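Local coordinates for UL18 protein (Human herpesvirus 5, PDB 3D2U) that helps the virus evade host natural killer cells, most likely by engaging the inhibitory receptor LILRB1 as a mimic of MHC class I molecules, at residues Q220-Y226 against Q261-V267; W134-Y139 against I151-I155; Q185-T189 against G213-G217; F110-E115 against E126-L131. The protein carries 4 engineered substitutions. All blocks are in the same frame, centred on the assembly; numbering follows the deposited sequence.

Contact 1. Residues Q220-Y226 against Q261-V267. Engineered in segment 220-226: Gln220 (natural residue Asn).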
loop_
_atom_site.group_PDB
_atom_site.type_symbol
_atom_site.label_atom_id
_atom_site.label_comp_id
_atom_site.label_asym_id
_atom_site.label_seq_id
_atom_site.Cartn_x
_atom_site.Cartn_y
_atom_site.Cartn_z
ATOM N N GLN A 220 -8.936 9.690 -15.205
ATOM C CA GLN A 220 -9.641 10.598 -14.311
ATOM C C GLN A 220 -11.059 10.046 -14.198
ATOM O O GLN A 220 -11.737 9.804 -15.197
ATOM C CB GLN A 220 -9.640 12.041 -14.857
ATOM C CG GLN A 220 -10.362 13.053 -13.956
ATOM C CD GLN A 220 -10.187 14.508 -14.401
ATOM O OE1 GLN A 220 -10.942 15.392 -13.983
ATOM N NE2 GLN A 220 -9.189 14.758 -15.243
ATOM N N ILE A 221 -11.469 9.811 -12.957
ATOM C CA ILE A 221 -12.775 9.264 -12.624
ATOM C C ILE A 221 -13.425 10.291 -11.705
ATOM O O ILE A 221 -12.918 10.569 -10.620
ATOM C CB ILE A 221 -12.631 7.920 -11.868
ATOM C CG1 ILE A 221 -11.889 6.894 -12.733
ATOM C CG2 ILE A 221 -14.003 7.409 -11.447
ATOM C CD1 ILE A 221 -10.402 7.153 -12.868
ATOM N N THR A 222 -14.552 10.847 -12.135
ATOM C CA THR A 222 -15.240 11.880 -11.367
ATOM C C THR A 222 -16.741 11.600 -11.273
ATOM O O THR A 222 -17.337 11.027 -12.181
ATOM C CB THR A 222 -15.035 13.247 -12.050
ATOM O OG1 THR A 222 -13.670 13.358 -12.462
ATOM C CG2 THR A 222 -15.360 14.382 -11.104
ATOM N N PHE A 223 -17.353 11.985 -10.162
ATOM C CA PHE A 223 -18.793 11.800 -10.014
ATOM C C PHE A 223 -19.393 13.141 -10.325
ATOM O O PHE A 223 -18.899 14.162 -9.857
ATOM C CB PHE A 223 -19.185 11.432 -8.582
ATOM C CG PHE A 223 -18.699 10.101 -8.162
ATOM C CD1 PHE A 223 -17.476 9.970 -7.501
ATOM C CD2 PHE A 223 -19.425 8.958 -8.484
ATOM C CE1 PHE A 223 -16.988 8.717 -7.172
ATOM C CE2 PHE A 223 -18.940 7.702 -8.160
ATOM C CZ PHE A 223 -17.719 7.580 -7.503
ATOM N N ILE A 224 -20.441 13.168 -11.127
ATOM C CA ILE A 224 -21.045 14.455 -11.392
ATOM C C ILE A 224 -22.389 14.482 -10.691
ATOM O O ILE A 224 -23.275 13.657 -10.945
ATOM C CB ILE A 224 -21.230 14.753 -12.892
ATOM C CG1 ILE A 224 -19.967 14.383 -13.683
ATOM C CG2 ILE A 224 -21.503 16.251 -13.064
ATOM C CD1 ILE A 224 -18.728 15.143 -13.274
ATOM N N HIS A 225 -22.499 15.429 -9.774
ATOM C CA HIS A 225 -23.688 15.621 -8.984
ATOM C C HIS A 225 -24.613 16.614 -9.668
ATOM O O HIS A 225 -24.301 17.794 -9.770
ATOM C CB HIS A 225 -23.279 16.132 -7.599
ATOM C CG HIS A 225 -24.428 16.494 -6.711
ATOM N ND1 HIS A 225 -25.615 15.790 -6.701
ATOM C CD2 HIS A 225 -24.549 17.443 -5.753
ATOM C CE1 HIS A 225 -26.413 16.288 -5.776
ATOM N NE2 HIS A 225 -25.790 17.291 -5.183
ATOM N N TYR A 226 -25.738 16.119 -10.168
ATOM C CA TYR A 226 -26.717 16.985 -10.791
ATOM C C TYR A 226 -27.743 17.200 -9.683
ATOM O O TYR A 226 -28.738 16.473 -9.571
ATOM C CB TYR A 226 -27.327 16.315 -12.031
ATOM C CG TYR A 226 -26.338 16.139 -13.179
ATOM C CD1 TYR A 226 -25.805 14.882 -13.484
ATOM C CD2 TYR A 226 -25.916 17.234 -13.944
ATOM C CE1 TYR A 226 -24.874 14.717 -14.522
ATOM C CE2 TYR A 226 -24.985 17.078 -14.986
ATOM C CZ TYR A 226 -24.470 15.815 -15.268
ATOM O OH TYR A 226 -23.559 15.645 -16.290
ATOM N N GLN A 261 -30.335 12.290 -4.775
ATOM C CA GLN A 261 -29.769 12.862 -5.991
ATOM C C GLN A 261 -29.481 12.113 -7.298
ATOM O O GLN A 261 -29.423 10.883 -7.375
ATOM C CB GLN A 261 -28.505 13.599 -5.569
ATOM C CG GLN A 261 -28.637 14.232 -4.192
ATOM C CD GLN A 261 -29.704 15.304 -4.149
ATOM O OE1 GLN A 261 -29.505 16.411 -4.654
ATOM N NE2 GLN A 261 -30.849 14.982 -3.550
ATOM N N ASN A 262 -29.304 12.923 -8.339
ATOM C CA ASN A 262 -28.961 12.461 -9.678
ATOM C C ASN A 262 -27.432 12.541 -9.780
ATOM O O ASN A 262 -26.854 13.615 -9.640
ATOM C CB ASN A 262 -29.573 13.377 -10.760
ATOM C CG ASN A 262 -30.996 12.995 -11.137
ATOM O OD1 ASN A 262 -31.479 11.916 -10.797
ATOM N ND2 ASN A 262 -31.669 13.882 -11.874
ATOM N N TYR A 263 -26.786 11.404 -9.999
ATOM C CA TYR A 263 -25.331 11.363 -10.158
ATOM C C TYR A 263 -24.981 10.549 -11.386
ATOM O O TYR A 263 -25.676 9.598 -11.727
ATOM C CB TYR A 263 -24.623 10.680 -8.980
ATOM C CG TYR A 263 -24.330 11.537 -7.781
ATOM C CD1 TYR A 263 -25.322 11.825 -6.842
ATOM C CD2 TYR A 263 -23.052 12.052 -7.571
ATOM C CE1 TYR A 263 -25.047 12.612 -5.726
ATOM C CE2 TYR A 263 -22.764 12.837 -6.450
ATOM C CZ TYR A 263 -23.771 13.111 -5.536
ATOM O OH TYR A 263 -23.497 13.899 -4.445
ATOM N N THR A 264 -23.881 10.922 -12.027
ATOM C CA THR A 264 -23.362 10.198 -13.181
ATOM C C THR A 264 -21.856 10.086 -12.942
ATOM O O THR A 264 -21.287 10.842 -12.157
ATOM C CB THR A 264 -23.571 10.956 -14.509
ATOM O OG1 THR A 264 -22.738 12.118 -14.525
ATOM C CG2 THR A 264 -25.028 11.364 -14.685
ATOM N N CYS A 265 -21.209 9.140 -13.604
ATOM C CA CYS A 265 -19.774 9.011 -13.448
ATOM C C CYS A 265 -19.102 9.367 -14.764
ATOM O O CYS A 265 -19.446 8.816 -15.802
ATOM C CB CYS A 265 -19.408 7.589 -13.047
ATOM S SG CYS A 265 -17.618 7.293 -12.956
ATOM N N ARG A 266 -18.155 10.299 -14.714
ATOM C CA ARG A 266 -17.426 10.737 -15.899
ATOM C C ARG A 266 -16.025 10.133 -15.845
ATOM O O ARG A 266 -15.322 10.283 -14.844
ATOM C CB ARG A 266 -17.349 12.277 -15.936
ATOM C CG ARG A 266 -16.590 12.871 -17.137
ATOM C CD ARG A 266 -16.654 14.416 -17.160
ATOM N NE ARG A 266 -18.019 14.913 -17.357
ATOM C CZ ARG A 266 -18.444 16.124 -16.992
ATOM N NH1 ARG A 266 -17.615 16.991 -16.406
ATOM N NH2 ARG A 266 -19.709 16.466 -17.201
ATOM N N VAL A 267 -15.629 9.435 -16.906
ATOM C CA VAL A 267 -14.302 8.824 -16.945
ATOM C C VAL A 267 -13.545 9.282 -18.190
ATOM O O VAL A 267 -13.982 9.052 -19.318
ATOM C CB VAL A 267 -14.383 7.272 -16.942
ATOM C CG1 VAL A 267 -12.982 6.667 -17.141
ATOM C CG2 VAL A 267 -14.981 6.784 -15.626
#
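His225 swings its CG anti to the backbone N (chi1 175°), while Tyr263 across the strand pair sets its ring anti to the carbonyl carbon (chi1 -84°); the two torsions bring the rings into nearly parallel planes, slid apart with little overlap. The planes lie at 16° with centroids 4.6 Å apart, and His225 CA also sits over the tyrosine face, 4.0 Å from the centroid, as a CH-pi contact. Gln261 closes the edge of the imidazole, its OE1 3.3 Å from His225 CE1.

On the other face of the sheet, Ile224 CD1 stands above the centre of the Arg266 guanidinium, 3.8 Å from NH1 of that arginine. Tyr226 brings the edge of its ring to Thr264, CE1 to CG2 3.4 Å. The polar ends of Tyr226 and Arg266 both turn to Glu275, which gathers them on one carboxylate.

The backbones pair antiparallel from Ile221-Val267 to His225-Tyr263, with Ile224 N donating to Thr264 O at 2.7 Å. In this immunoglobulin C1-set domain, Cys265 carries the disulfide to Cys209, joining the two sheets. Strand 262-268 lies between strands 220-226 and 273-279, and Phe223 and Tyr263 pack on strand 249-258 of the facing sheet.

Contact 2. Residues W134-Y139 against I151-I155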
loop_
_atom_site.group_PDB
_atom_site.type_symbol
_atom_site.label_atom_id
_atom_site.label_comp_id
_atom_site.label_asym_id
_atom_site.label_seq_id
_atom_site.Cartn_x
_atom_site.Cartn_y
_atom_site.Cartn_z
ATOM N N TRP A 134 27.871 11.016 -9.014
ATOM C CA TRP A 134 27.110 10.149 -8.091
ATOM C C TRP A 134 26.930 10.793 -6.719
ATOM O O TRP A 134 27.844 11.418 -6.196
ATOM C CB TRP A 134 27.793 8.788 -7.855
ATOM C CG TRP A 134 27.797 7.833 -9.014
ATOM C CD1 TRP A 134 28.713 7.783 -10.019
ATOM C CD2 TRP A 134 26.850 6.781 -9.280
ATOM N NE1 TRP A 134 28.407 6.770 -10.893
ATOM C CE2 TRP A 134 27.271 6.142 -10.468
ATOM C CE3 TRP A 134 25.694 6.323 -8.633
ATOM C CZ2 TRP A 134 26.569 5.064 -11.030
ATOM C CZ3 TRP A 134 24.996 5.246 -9.196
ATOM C CH2 TRP A 134 25.440 4.631 -10.383
ATOM N N THR A 135 25.746 10.643 -6.144
ATOM C CA THR A 135 25.479 11.161 -4.817
ATOM C C THR A 135 25.384 9.937 -3.907
ATOM O O THR A 135 25.370 8.803 -4.403
ATOM C CB THR A 135 24.182 11.981 -4.774
ATOM O OG1 THR A 135 23.110 11.235 -5.357
ATOM C CG2 THR A 135 24.366 13.292 -5.539
ATOM N N GLY A 136 25.334 10.156 -2.594
ATOM C CA GLY A 136 25.298 9.041 -1.658
ATOM C C GLY A 136 24.083 8.938 -0.759
ATOM O O GLY A 136 23.039 9.512 -1.062
ATOM N N PRO A 137 24.187 8.209 0.367
ATOM C CA PRO A 137 23.021 8.093 1.250
ATOM C C PRO A 137 22.597 9.416 1.847
ATOM O O PRO A 137 23.313 10.419 1.767
ATOM C CB PRO A 137 23.500 7.143 2.351
ATOM C CG PRO A 137 24.590 6.356 1.697
ATOM C CD PRO A 137 25.309 7.404 0.879
ATOM N N ASN A 138 21.411 9.419 2.431
ATOM C CA ASN A 138 20.957 10.604 3.115
ATOM C C ASN A 138 21.331 10.239 4.548
ATOM O O ASN A 138 20.508 9.747 5.314
ATOM C CB ASN A 138 19.451 10.785 2.987
ATOM C CG ASN A 138 18.999 12.140 3.501
ATOM O OD1 ASN A 138 19.721 13.130 3.366
ATOM N ND2 ASN A 138 17.801 12.201 4.070
ATOM N N TYR A 139 22.597 10.446 4.888
ATOM C CA TYR A 139 23.102 10.097 6.209
ATOM C C TYR A 139 22.366 10.691 7.405
ATOM O O TYR A 139 22.562 10.233 8.527
ATOM C CB TYR A 139 24.578 10.456 6.307
ATOM C CG TYR A 139 25.469 9.664 5.392
ATOM C CD1 TYR A 139 26.276 10.305 4.448
ATOM C CD2 TYR A 139 25.540 8.274 5.487
ATOM C CE1 TYR A 139 27.129 9.582 3.627
ATOM C CE2 TYR A 139 26.399 7.541 4.663
ATOM C CZ TYR A 139 27.186 8.198 3.743
ATOM O OH TYR A 139 28.040 7.481 2.943
ATOM N N ILE A 151 31.153 3.859 2.767
ATOM C CA ILE A 151 30.277 4.143 1.631
ATOM C C ILE A 151 30.832 5.298 0.783
ATOM O O ILE A 151 30.942 5.175 -0.432
ATOM C CB ILE A 151 28.821 4.454 2.099
ATOM C CG1 ILE A 151 28.247 3.259 2.878
ATOM C CG2 ILE A 151 27.912 4.707 0.898
ATOM C CD1 ILE A 151 28.211 1.956 2.083
ATOM N N ASP A 152 31.207 6.403 1.426
ATOM C CA ASP A 152 31.763 7.557 0.716
ATOM C C ASP A 152 33.014 7.174 -0.056
ATOM O O ASP A 152 33.289 7.715 -1.136
ATOM C CB ASP A 152 32.087 8.678 1.702
ATOM C CG ASP A 152 30.844 9.363 2.212
ATOM O OD1 ASP A 152 29.745 8.839 1.944
ATOM O OD2 ASP A 152 30.952 10.412 2.877
ATOM N N GLY A 153 33.764 6.232 0.507
ATOM C CA GLY A 153 34.975 5.760 -0.137
ATOM C C GLY A 153 34.645 4.946 -1.370
ATOM O O GLY A 153 35.362 5.010 -2.368
ATOM N N LYS A 154 33.569 4.165 -1.309
ATOM C CA LYS A 154 33.175 3.364 -2.461
ATOM C C LYS A 154 32.636 4.267 -3.551
ATOM O O LYS A 154 32.958 4.096 -4.726
ATOM C CB LYS A 154 32.115 2.325 -2.093
ATOM C CG LYS A 154 32.668 1.073 -1.444
ATOM C CD LYS A 154 33.952 0.623 -2.117
ATOM C CE LYS A 154 34.322 -0.803 -1.745
ATOM N NZ LYS A 154 34.096 -1.732 -2.888
ATOM N N ILE A 155 31.815 5.233 -3.150
ATOM C CA ILE A 155 31.238 6.171 -4.095
ATOM C C ILE A 155 32.330 7.043 -4.712
ATOM O O ILE A 155 32.358 7.229 -5.931
ATOM C CB ILE A 155 30.165 7.077 -3.420
ATOM C CG1 ILE A 155 28.965 6.228 -2.983
ATOM C CG2 ILE A 155 29.699 8.155 -4.394
ATOM C CD1 ILE A 155 27.957 6.969 -2.107
#
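Ile155 is the main bump here, projecting from the helix into the hollow formed by residues 134-137. Its CD1 presses to 3.4 Å from Gly136 CA, tighter than carbon atoms usually come, at a place where the glycine presents no side chain. With CG1 opposite the carbonyl carbon (chi1 -66°) and CG2 opposite the backbone N, the two branches divide the hollow, and Ile155 CG2 meets Trp134 CB at 4.0 Å. Pro137 answers from the loop: it reaches tip to tip toward Ile155, and its CD also rests on Ile151 CG2 at 3.7 Å, fitting between the two isoleucines one helical turn apart.

Tyr139 ends the row. Pro137 CB covers one face of its ring, and the hydroxyl runs past Ile151 CB to donate to Asp152 OD1, which lies in the ring plane at its edge. The 2.4 Å between Tyr139 OH and Asp152 OD1 is shorter than expected, so the exact length is doubtful. The carboxylate is turned 56° from the ring.

Farther out, Trp134 NE1 bonds to Thr163 OG1, and both isoleucines touch strand 122-127. That the loop after this strand packs against helix 148-156 belongs to the alpha-2 part of the MHC class I fold.

Contact 3. Residues Q185-T189 against G213-G217. Unlike the reference sequence in segment 185-189: Pro186 (reference Thr).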
loop_
_atom_site.group_PDB
_atom_site.type_symbol
_atom_site.label_atom_id
_atom_site.label_comp_id
_atom_site.label_asym_id
_atom_site.label_seq_id
_atom_site.Cartn_x
_atom_site.Cartn_y
_atom_site.Cartn_z
ATOM N N GLN A 185 4.283 -2.259 -28.423
ATOM C CA GLN A 185 3.308 -2.101 -27.335
ATOM C C GLN A 185 1.896 -1.922 -27.882
ATOM O O GLN A 185 1.715 -1.458 -29.007
ATOM C CB GLN A 185 3.682 -0.914 -26.439
ATOM C CG GLN A 185 3.430 0.441 -27.064
ATOM C CD GLN A 185 3.993 1.574 -26.236
ATOM O OE1 GLN A 185 4.119 2.696 -26.714
ATOM N NE2 GLN A 185 4.320 1.288 -24.988
ATOM N N PRO A 186 0.872 -2.292 -27.092
ATOM C CA PRO A 186 -0.509 -2.144 -27.574
ATOM C C PRO A 186 -0.884 -0.687 -27.794
ATOM O O PRO A 186 -0.161 0.217 -27.378
ATOM C CB PRO A 186 -1.368 -2.744 -26.448
ATOM C CG PRO A 186 -0.396 -3.329 -25.443
ATOM C CD PRO A 186 0.923 -2.657 -25.664
ATOM N N PRO A 187 -2.023 -0.445 -28.463
ATOM C CA PRO A 187 -2.517 0.908 -28.729
ATOM C C PRO A 187 -3.273 1.353 -27.476
ATOM O O PRO A 187 -3.486 0.548 -26.576
ATOM C CB PRO A 187 -3.446 0.693 -29.913
ATOM C CG PRO A 187 -4.046 -0.661 -29.593
ATOM C CD PRO A 187 -2.824 -1.448 -29.190
ATOM N N VAL A 188 -3.675 2.616 -27.409
ATOM C CA VAL A 188 -4.426 3.084 -26.244
ATOM C C VAL A 188 -5.643 2.189 -26.048
ATOM O O VAL A 188 -6.402 1.943 -26.980
ATOM C CB VAL A 188 -4.909 4.534 -26.411
ATOM C CG1 VAL A 188 -5.838 4.907 -25.274
ATOM C CG2 VAL A 188 -3.731 5.464 -26.436
ATOM N N THR A 189 -5.822 1.697 -24.830
ATOM C CA THR A 189 -6.934 0.822 -24.528
ATOM C C THR A 189 -7.811 1.459 -23.445
ATOM O O THR A 189 -7.392 1.614 -22.293
ATOM C CB THR A 189 -6.404 -0.552 -24.091
ATOM O OG1 THR A 189 -5.502 -1.035 -25.097
ATOM C CG2 THR A 189 -7.535 -1.537 -23.933
ATOM N N GLY A 213 -9.361 -2.682 -17.069
ATOM C CA GLY A 213 -8.517 -2.913 -18.229
ATOM C C GLY A 213 -8.075 -1.757 -19.106
ATOM O O GLY A 213 -8.121 -1.856 -20.331
ATOM N N PHE A 214 -7.612 -0.668 -18.510
ATOM C CA PHE A 214 -7.165 0.440 -19.326
ATOM C C PHE A 214 -5.659 0.519 -19.346
ATOM O O PHE A 214 -4.995 0.069 -18.420
ATOM C CB PHE A 214 -7.769 1.778 -18.848
ATOM C CG PHE A 214 -7.526 2.100 -17.387
ATOM C CD1 PHE A 214 -6.552 3.023 -17.014
ATOM C CD2 PHE A 214 -8.324 1.531 -16.390
ATOM C CE1 PHE A 214 -6.385 3.386 -15.661
ATOM C CE2 PHE A 214 -8.169 1.882 -15.048
ATOM C CZ PHE A 214 -7.196 2.814 -14.680
ATOM N N PHE A 215 -5.153 1.095 -20.433
ATOM C CA PHE A 215 -3.742 1.317 -20.681
ATOM C C PHE A 215 -3.674 2.461 -21.702
ATOM O O PHE A 215 -4.376 2.440 -22.702
ATOM C CB PHE A 215 -3.109 0.060 -21.298
ATOM C CG PHE A 215 -1.707 0.269 -21.752
ATOM C CD1 PHE A 215 -0.683 0.425 -20.818
ATOM C CD2 PHE A 215 -1.407 0.364 -23.106
ATOM C CE1 PHE A 215 0.622 0.675 -21.226
ATOM C CE2 PHE A 215 -0.096 0.616 -23.525
ATOM C CZ PHE A 215 0.916 0.771 -22.583
ATOM N N PRO A 216 -2.857 3.507 -21.447
ATOM C CA PRO A 216 -1.935 3.721 -20.328
ATOM C C PRO A 216 -2.669 3.850 -18.998
ATOM O O PRO A 216 -3.896 3.910 -18.950
ATOM C CB PRO A 216 -1.237 5.034 -20.707
ATOM C CG PRO A 216 -1.329 5.054 -22.189
ATOM C CD PRO A 216 -2.734 4.591 -22.424
ATOM N N GLY A 217 -1.894 3.908 -17.922
ATOM C CA GLY A 217 -2.465 4.001 -16.591
ATOM C C GLY A 217 -3.093 5.308 -16.121
ATOM O O GLY A 217 -3.873 5.279 -15.172
#
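Phe215 fits its ring edge into the bend of residues 185-187, with Pro186 O in the ring plane, 3.9 Å from CE2 of the phenylalanine. Pro186, which differs from the reference sequence, also sets its own CD 4.0 Å from the same CE2, the two side chains running at about a right angle to each other. At the far corner of the ring, Phe215 CZ approaches the amide of Gln185, whose plane is turned 66° from it; that amide is held by Asp26 through NE2. The reach of the phenyl follows from its CG lying anti to the backbone N (chi1 172°).

This is the junction where the chain leaves the MHC class I alpha-1/alpha-2 platform and enters the immunoglobulin-like domain. The linker joins that domain through a single antiparallel bridge: Thr189 N donates to Phe215 O at 2.7 Å, nearly straight, and Phe215 N returns a bond to Thr189 O at 3.0 Å. Gly213 and Phe214 form a G1 bulge opposite Phe249, just before the bridge.

Thr189 is steadied from its own side, as OG1 donates to Pro187 O, 3.0 Å away. Its CG2 comes to 3.7 Å from Gly213 O, and Val188 CG2 touches the ring of Pro216 at CD, beyond a cis peptide bond.

Contact 4. Residues F110-E115 against E126-L131. With NAG (2-acetamido-2-deoxy-beta-D-glucopyranose), chain N.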
loop_
_atom_site.group_PDB
_atom_site.type_symbol
_atom_site.label_atom_id
_atom_site.label_comp_id
_atom_site.label_asym_id
_atom_site.label_seq_id
_atom_site.Cartn_x
_atom_site.Cartn_y
_atom_site.Cartn_z
ATOM N N PHE A 110 16.220 10.968 -26.222
ATOM C CA PHE A 110 16.541 11.011 -24.797
ATOM C C PHE A 110 16.156 12.304 -24.081
ATOM O O PHE A 110 16.665 13.374 -24.410
ATOM C CB PHE A 110 18.045 10.773 -24.593
ATOM C CG PHE A 110 18.469 10.764 -23.146
ATOM C CD1 PHE A 110 18.463 9.578 -22.409
ATOM C CD2 PHE A 110 18.866 11.942 -22.514
ATOM C CE1 PHE A 110 18.845 9.571 -21.063
ATOM C CE2 PHE A 110 19.249 11.944 -21.175
ATOM C CZ PHE A 110 19.240 10.759 -20.450
ATOM N N VAL A 111 15.268 12.199 -23.092
ATOM C CA VAL A 111 14.857 13.359 -22.303
ATOM C C VAL A 111 15.550 13.330 -20.940
ATOM O O VAL A 111 16.088 14.342 -20.490
ATOM C CB VAL A 111 13.324 13.401 -22.053
ATOM C CG1 VAL A 111 13.013 14.335 -20.888
ATOM C CG2 VAL A 111 12.597 13.886 -23.298
ATOM N N ALA A 112 15.545 12.169 -20.289
ATOM C CA ALA A 112 16.157 12.057 -18.971
ATOM C C ALA A 112 16.615 10.650 -18.561
ATOM O O ALA A 112 16.129 9.640 -19.082
ATOM C CB ALA A 112 15.202 12.617 -17.935
ATOM N N GLY A 113 17.553 10.603 -17.611
ATOM C CA GLY A 113 18.097 9.339 -17.133
ATOM C C GLY A 113 18.279 9.229 -15.618
ATOM O O GLY A 113 18.317 10.232 -14.901
ATOM N N TYR A 114 18.414 7.995 -15.136
ATOM C CA TYR A 114 18.592 7.723 -13.711
ATOM C C TYR A 114 19.124 6.325 -13.421
ATOM O O TYR A 114 18.715 5.352 -14.048
ATOM C CB TYR A 114 17.255 7.853 -12.969
ATOM C CG TYR A 114 17.322 7.432 -11.506
ATOM C CD1 TYR A 114 17.816 8.299 -10.541
ATOM C CD2 TYR A 114 16.879 6.173 -11.088
ATOM C CE1 TYR A 114 17.864 7.943 -9.196
ATOM C CE2 TYR A 114 16.931 5.798 -9.737
ATOM C CZ TYR A 114 17.423 6.696 -8.798
ATOM O OH TYR A 114 17.461 6.365 -7.462
ATOM N N GLU A 115 20.035 6.237 -12.462
ATOM C CA GLU A 115 20.533 4.949 -12.004
ATOM C C GLU A 115 20.571 5.081 -10.490
ATOM O O GLU A 115 21.022 6.095 -9.959
ATOM C CB GLU A 115 21.920 4.597 -12.554
ATOM C CG GLU A 115 22.339 3.168 -12.135
ATOM C CD GLU A 115 23.355 2.505 -13.060
ATOM O OE1 GLU A 115 24.337 1.928 -12.541
ATOM O OE2 GLU A 115 23.168 2.542 -14.296
ATOM N N GLU A 126 23.163 7.288 -6.088
ATOM C CA GLU A 126 22.341 7.637 -7.237
ATOM C C GLU A 126 23.115 8.414 -8.294
ATOM O O GLU A 126 24.194 8.946 -8.026
ATOM C CB GLU A 126 21.137 8.467 -6.772
ATOM C CG GLU A 126 20.343 7.818 -5.643
ATOM C CD GLU A 126 19.120 8.620 -5.239
ATOM O OE1 GLU A 126 18.007 8.279 -5.694
ATOM O OE2 GLU A 126 19.272 9.593 -4.466
ATOM N N LEU A 127 22.549 8.460 -9.498
ATOM C CA LEU A 127 23.131 9.169 -10.632
ATOM C C LEU A 127 21.964 9.802 -11.387
ATOM O O LEU A 127 21.116 9.096 -11.934
ATOM C CB LEU A 127 23.890 8.199 -11.544
ATOM C CG LEU A 127 24.573 8.835 -12.760
ATOM C CD1 LEU A 127 25.629 9.818 -12.281
ATOM C CD2 LEU A 127 25.208 7.767 -13.636
ATOM N N LYS A 128 21.923 11.132 -11.397
ATOM C CA LYS A 128 20.856 11.857 -12.050
ATOM C C LYS A 128 21.368 12.883 -13.026
ATOM O O LYS A 128 22.536 12.903 -13.387
ATOM C CB LYS A 128 19.991 12.598 -11.044
ATOM C CG LYS A 128 19.418 11.742 -9.932
ATOM C CD LYS A 128 18.869 12.614 -8.830
ATOM C CE LYS A 128 18.328 11.756 -7.702
ATOM N NZ LYS A 128 16.893 11.414 -7.902
ATOM N N ASP A 129 20.482 13.777 -13.422
ATOM C CA ASP A 129 20.767 14.934 -14.254
ATOM C C ASP A 129 21.880 14.712 -15.272
ATOM O O ASP A 129 21.825 13.731 -16.009
ATOM C CB ASP A 129 21.103 16.126 -13.389
ATOM C CG ASP A 129 20.168 16.180 -12.222
ATOM O OD1 ASP A 129 19.060 15.629 -12.300
ATOM O OD2 ASP A 129 20.527 16.782 -11.189
ATOM N N ASN A 130 22.830 15.540 -15.340
ATOM C CA ASN A 130 23.863 15.280 -16.351
ATOM C C ASN A 130 24.437 13.835 -16.371
ATOM O O ASN A 130 25.122 13.450 -17.324
ATOM C CB ASN A 130 24.973 16.304 -16.162
ATOM C CG ASN A 130 25.482 16.395 -14.745
ATOM O OD1 ASN A 130 26.703 16.398 -14.538
ATOM N ND2 ASN A 130 24.582 16.482 -13.770
ATOM N N LEU A 131 24.153 13.037 -15.348
ATOM C CA LEU A 131 24.646 11.666 -15.250
ATOM C C LEU A 131 26.179 11.583 -15.243
ATOM O O LEU A 131 26.792 10.719 -15.877
ATOM C CB LEU A 131 24.021 10.821 -16.375
ATOM C CG LEU A 131 22.476 10.835 -16.331
ATOM C CD1 LEU A 131 21.870 10.115 -17.535
ATOM C CD2 LEU A 131 21.998 10.188 -15.033
HETATM C C1 NAG N . 11.544 8.979 -15.868
HETATM C C2 NAG N . 11.932 10.128 -14.969
HETATM C C3 NAG N . 11.058 9.914 -13.783
HETATM C C4 NAG N . 9.613 10.067 -14.169
HETATM C C5 NAG N . 9.226 9.149 -15.350
HETATM C C6 NAG N . 7.864 9.463 -15.958
HETATM C C7 NAG N . 14.285 10.087 -15.467
HETATM C C8 NAG N . 14.941 8.770 -15.847
HETATM N N2 NAG N . 13.318 10.036 -14.570
HETATM O O1 NAG N . 12.459 8.815 -16.887
HETATM O O3 NAG N . 11.382 10.802 -12.726
HETATM O O4 NAG N . 8.927 9.628 -13.037
HETATM O O5 NAG N . 10.223 9.215 -16.398
HETATM O O6 NAG N . 6.867 8.611 -15.410
HETATM O O7 NAG N . 14.650 11.131 -15.981
#
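Tyr114 donates from OH to Glu126 OE1 at 2.7 Å across the open end of a beta hairpin, strands 110-119 and 122-127, at the margin of the MHC class I platform sheet. Its CG lies opposite the backbone N (chi1 173°), which carries the ring to Glu126. The carboxylate stands perpendicular to the tyrosine ring and accepts at its edge through the anti lone pair of OE1. Lys128 lies alongside, pointing the same way, with its CG near the ring plane and 3.8 Å from Tyr114 CD1. Lys128 NZ faces the same Glu126 oxygen in a long salt bridge. An attached sugar, part of a glycan and not a substrate, places its acetamido methyl C8 3.8 Å from Tyr114 CB.

In the backbone behind Tyr114, the antiparallel pair Glu115 and Leu127 is closed by two bonds, Leu127 N donating to Glu115 O at 2.9 Å. Glu115 sends its OE2 to Gln166.

Past the pair, a type II' turn from Lys128 to Leu131 brings Leu131 back against Gly113, Leu131 CD2 lying 3.7 Å from Gly113 O; Leu170 of helix 161-171 packs on Leu131 too. Farther along the first strand, Val111 and Ala112 form a classic bulge against Asn103, and Phe110 CZ meets Leu131 CD1 at 4.0 Å.

Overall arrangement
From the N terminus, contact 4 comes first, closing the hairpin at the margin of the platform sheet. The chain then runs straight into contact 2, where residues 134-139 pack against helix 148-156; the two touch, Thr135 N lying 3.0 Å from Glu126 O in a probable hydrogen bond, so sheet edge, loop and helix form one region. After the later helices, contact 3 closes the link between the platform and the immunoglobulin domain, and contact 1 follows within that domain, its first strand soon after residue 217. All four are in series, none nested or crossed. Contacts 1 and 2 are farthest apart, with centres about 50 Å from each other.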